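Local coordinates for outer membrane protein SusF (Bacteroides thetaiotaomicron, PDB 4FE9), which binds starch at the cell surface before the polysaccharide is imported into the periplasm for degradation, at residues A[414-419]-A[427-432]. Sequence-based numbering, arbitrary orientation.
Sequences ICVNPK and WKTEFI
Ile414 and Phe431 meet where strands 410-415 and 430-434 run antiparallel in the third carbohydrate-binding module. Two backbone bonds link the segments: Phe431 N donates to Ile414 O (3.1 Å), and Val416 N to Thr429 O (3.2 Å). Between them Cys415 and Glu430 form a non-hydrogen-bonded pair, their side chains on the face of the sheet turned from Phe431.

Beyond the regular pairing Thr429 takes over. Its hydroxyl, set between the backbone N and the carbonyl carbon (chi1 57°), donates to Val416 O at 2.8 Å from OG1, approaching above the carbonyl plane. The same OG1 accepts from a water that Asn417 ND2 also holds, so the hydroxyl is gripped on both its donor and acceptor sides. The Val416 and Thr429 side chains cross at about a right angle, with Val416 CG2 3.6 Å from Thr429 CB.

Apolar contact dominates on the other face. With CG between the backbone N and the carbonyl carbon (chi1 55°), the Phe431 ring receives Ile414 CB over one face, a CH-pi contact offset toward the rim, while Ile414 CG2 lies 3.5 Å from Phe431 CZ. Ile414 CD1 extends the patch to Ile432 CD1 (3.9 Å). A leucine in place of Phe431 would probably leave Ile414 CB and CG2 without the flat surface they rest on.

Salt bridges to Arg413 and Arg441 hold the Glu430 carboxylate. Trp296 of strand 294-301, in the second module, packs on Val416, Thr429 and Phe431, joining the two modules, while strand 458-461 contributes Val458 against Ile414 and Leu460 against Phe431.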
ATOM      1  N   ILE A 414       3.715 -31.507   3.853  1.00 17.48           N
ATOM      2  CA  ILE A 414       2.496 -30.804   4.299  1.00 17.78           C
ATOM      3  C   ILE A 414       2.722 -29.290   4.113  1.00 18.41           C
ATOM      4  O   ILE A 414       3.845 -28.777   4.359  1.00 18.63           O
ATOM      5  CB  ILE A 414       2.218 -31.059   5.797  1.00 16.22           C
ATOM      6  CG1 ILE A 414       2.550 -32.515   6.173  1.00 16.73           C
ATOM      7  CG2 ILE A 414       0.742 -30.709   6.153  1.00 19.75           C
ATOM      8  CD1 ILE A 414       2.687 -32.731   7.675  1.00 15.84           C
ATOM      9  N   CYS A 415       1.672 -28.571   3.700  1.00 17.35           N
ATOM     10  CA  CYS A 415       1.735 -27.115   3.660  1.00 17.58           C
ATOM     11  C   CYS A 415       0.394 -26.407   3.943  1.00 18.41           C
ATOM     12  O   CYS A 415      -0.672 -27.052   4.043  1.00 16.23           O
ATOM     13  CB  CYS A 415       2.316 -26.629   2.332  1.00 16.05           C
ATOM     14  SG  CYS A 415       1.174 -26.817   0.930  1.00 17.66           S
ATOM     15  N   VAL A 416       0.486 -25.100   4.180  1.00 17.06           N
ATOM     16  CA  VAL A 416      -0.581 -24.159   3.830  1.00 18.61           C
ATOM     17  C   VAL A 416      -0.155 -23.372   2.600  1.00 19.94           C
ATOM     18  O   VAL A 416       0.944 -23.574   2.087  1.00 21.56           O
ATOM     19  CB  VAL A 416      -0.848 -23.180   4.980  1.00 17.45           C
ATOM     20  CG1 VAL A 416      -1.293 -23.941   6.239  1.00 14.23           C
ATOM     21  CG2 VAL A 416       0.409 -22.368   5.273  1.00 14.93           C
ATOM     22  N   ASN A 417      -1.057 -22.552   2.068  1.00 19.80           N
ATOM     23  CA  ASN A 417      -0.720 -21.640   0.986  1.00 20.03           C
ATOM     24  C   ASN A 417      -1.598 -20.380   1.071  1.00 20.01           C
ATOM     25  O   ASN A 417      -2.689 -20.362   0.554  1.00 19.44           O
ATOM     26  CB  ASN A 417      -0.935 -22.324  -0.377  1.00 19.30           C
ATOM     27  CG  ASN A 417      -0.594 -21.399  -1.577  1.00 23.79           C
ATOM     28  OD1 ASN A 417      -1.425 -21.191  -2.482  1.00 20.64           O
ATOM     29  ND2 ASN A 417       0.666 -20.902  -1.618  1.00 18.75           N
ATOM     30  N   PRO A 418      -1.085 -19.309   1.693  1.00 20.19           N
ATOM     31  CA  PRO A 418      -1.851 -18.041   1.758  1.00 19.42           C
ATOM     32  C   PRO A 418      -2.175 -17.436   0.383  1.00 19.46           C
ATOM     33  O   PRO A 418      -1.484 -17.698  -0.605  1.00 17.09           O
ATOM     34  CB  PRO A 418      -0.928 -17.105   2.559  1.00 20.15           C
ATOM     35  CG  PRO A 418       0.104 -18.062   3.233  1.00 19.25           C
ATOM     36  CD  PRO A 418       0.268 -19.174   2.260  1.00 19.86           C
ATOM     37  N   LYS A 419      -3.236 -16.631   0.331  1.00 19.43           N
ATOM     38  CA  LYS A 419      -3.608 -15.926  -0.905  1.00 21.90           C
ATOM     39  C   LYS A 419      -2.419 -15.261  -1.520  1.00 21.16           C
ATOM     40  O   LYS A 419      -2.269 -15.264  -2.739  1.00 22.23           O
ATOM     41  CB  LYS A 419      -4.693 -14.857  -0.626  1.00 21.07           C
ATOM     42  CG  LYS A 419      -6.123 -15.354  -0.815  1.00 27.00           C
ATOM     43  CD  LYS A 419      -6.223 -16.876  -0.551  1.00 43.70           C
ATOM     44  CE  LYS A 419      -7.657 -17.425  -0.786  1.00 51.87           C
ATOM     45  NZ  LYS A 419      -7.761 -18.876  -0.384  1.00 49.72           N
ATOM     46  N   TRP A 427       5.886 -24.248  -0.975  1.00 11.50           N
ATOM     47  CA  TRP A 427       6.942 -24.747  -0.057  1.00 10.54           C
ATOM     48  C   TRP A 427       7.478 -23.609   0.841  1.00  9.93           C
ATOM     49  O   TRP A 427       8.277 -23.846   1.725  1.00  9.76           O
ATOM     50  CB  TRP A 427       8.085 -25.332  -0.853  1.00  8.79           C
ATOM     51  CG  TRP A 427       8.533 -24.432  -1.942  1.00  8.50           C
ATOM     52  CD1 TRP A 427       8.077 -24.419  -3.230  1.00 15.10           C
ATOM     53  CD2 TRP A 427       9.484 -23.382  -1.844  1.00  7.78           C
ATOM     54  NE1 TRP A 427       8.661 -23.399  -3.924  1.00 17.22           N
ATOM     55  CE2 TRP A 427       9.511 -22.726  -3.095  1.00  5.40           C
ATOM     56  CE3 TRP A 427      10.281 -22.879  -0.794  1.00  7.22           C
ATOM     57  CZ2 TRP A 427      10.395 -21.670  -3.380  1.00  6.25           C
ATOM     58  CZ3 TRP A 427      11.133 -21.782  -1.065  1.00  5.81           C
ATOM     59  CH2 TRP A 427      11.155 -21.179  -2.338  1.00 10.22           C
ATOM     60  N   LYS A 428       7.115 -22.371   0.529  1.00  8.52           N
ATOM     61  CA  LYS A 428       7.486 -21.246   1.404  1.00  8.74           C
ATOM     62  C   LYS A 428       6.804 -21.290   2.771  1.00  7.80           C
ATOM     63  O   LYS A 428       7.181 -20.562   3.686  1.00  8.95           O
ATOM     64  CB  LYS A 428       7.241 -19.921   0.700  1.00  6.79           C
ATOM     65  CG  LYS A 428       8.284 -19.676  -0.433  1.00  9.01           C
ATOM     66  CD  LYS A 428       7.971 -18.426  -1.272  1.00  8.17           C
ATOM     67  CE  LYS A 428       9.047 -18.230  -2.311  1.00 12.54           C
ATOM     68  NZ  LYS A 428       9.100 -16.868  -2.787  1.00 14.51           N
ATOM     69  N   THR A 429       5.741 -22.078   2.867  1.00  8.72           N
ATOM     70  CA  THR A 429       5.010 -22.226   4.105  1.00  8.98           C
ATOM     71  C   THR A 429       4.712 -23.696   4.334  1.00 10.66           C
ATOM     72  O   THR A 429       3.550 -24.136   4.320  1.00 10.56           O
ATOM     73  CB  THR A 429       3.662 -21.370   4.115  1.00 10.98           C
ATOM     74  OG1 THR A 429       2.840 -21.747   3.004  1.00  9.38           O
ATOM     75  CG2 THR A 429       3.973 -19.853   4.009  1.00  9.24           C
ATOM     76  N   GLU A 430       5.764 -24.481   4.477  1.00 10.99           N
ATOM     77  CA  GLU A 430       5.582 -25.903   4.659  1.00 10.44           C
ATOM     78  C   GLU A 430       6.170 -26.346   5.964  1.00 10.71           C
ATOM     79  O   GLU A 430       6.851 -25.561   6.674  1.00 10.41           O
ATOM     80  CB  GLU A 430       6.146 -26.712   3.467  1.00 10.66           C
ATOM     81  CG  GLU A 430       7.719 -26.779   3.422  1.00  8.54           C
ATOM     82  CD  GLU A 430       8.246 -27.934   2.582  1.00 17.36           C
ATOM     83  OE1 GLU A 430       7.618 -29.049   2.598  1.00 14.49           O
ATOM     84  OE2 GLU A 430       9.360 -27.775   2.006  1.00 11.86           O
ATOM     85  N   PHE A 431       5.778 -27.541   6.380  1.00 11.61           N
ATOM     86  CA  PHE A 431       6.245 -28.081   7.629  1.00 14.19           C
ATOM     87  C   PHE A 431       6.062 -29.602   7.647  1.00 13.46           C
ATOM     88  O   PHE A 431       5.619 -30.215   6.661  1.00 14.34           O
ATOM     89  CB  PHE A 431       5.461 -27.441   8.792  1.00 13.50           C
ATOM     90  CG  PHE A 431       3.989 -27.596   8.659  1.00 16.12           C
ATOM     91  CD1 PHE A 431       3.351 -28.710   9.184  1.00 23.55           C
ATOM     92  CD2 PHE A 431       3.252 -26.694   7.908  1.00 17.09           C
ATOM     93  CE1 PHE A 431       1.983 -28.875   9.044  1.00 24.87           C
ATOM     94  CE2 PHE A 431       1.882 -26.840   7.780  1.00 23.56           C
ATOM     95  CZ  PHE A 431       1.254 -27.957   8.315  1.00 21.63           C
ATOM     96  N   ILE A 432       6.512 -30.198   8.717  1.00 15.07           N
ATOM     97  CA  ILE A 432       6.496 -31.656   8.865  1.00 17.29           C
ATOM     98  C   ILE A 432       6.498 -31.980  10.389  1.00 18.17           C
ATOM     99  O   ILE A 432       6.463 -31.065  11.224  1.00 18.21           O
ATOM    100  CB  ILE A 432       7.716 -32.294   8.115  1.00 16.29           C
ATOM    101  CG1 ILE A 432       7.482 -33.787   7.813  1.00 18.65           C
ATOM    102  CG2 ILE A 432       9.026 -32.060   8.898  1.00 15.44           C
ATOM    103  CD1 ILE A 432       6.288 -34.055   6.942  1.00 23.28           C
TER
HETATM  104  O   HOH W   1       6.726 -30.632   4.418  1.00 15.36           O
HETATM  105  O   HOH W   2       2.874 -20.931   0.252  1.00 15.44           O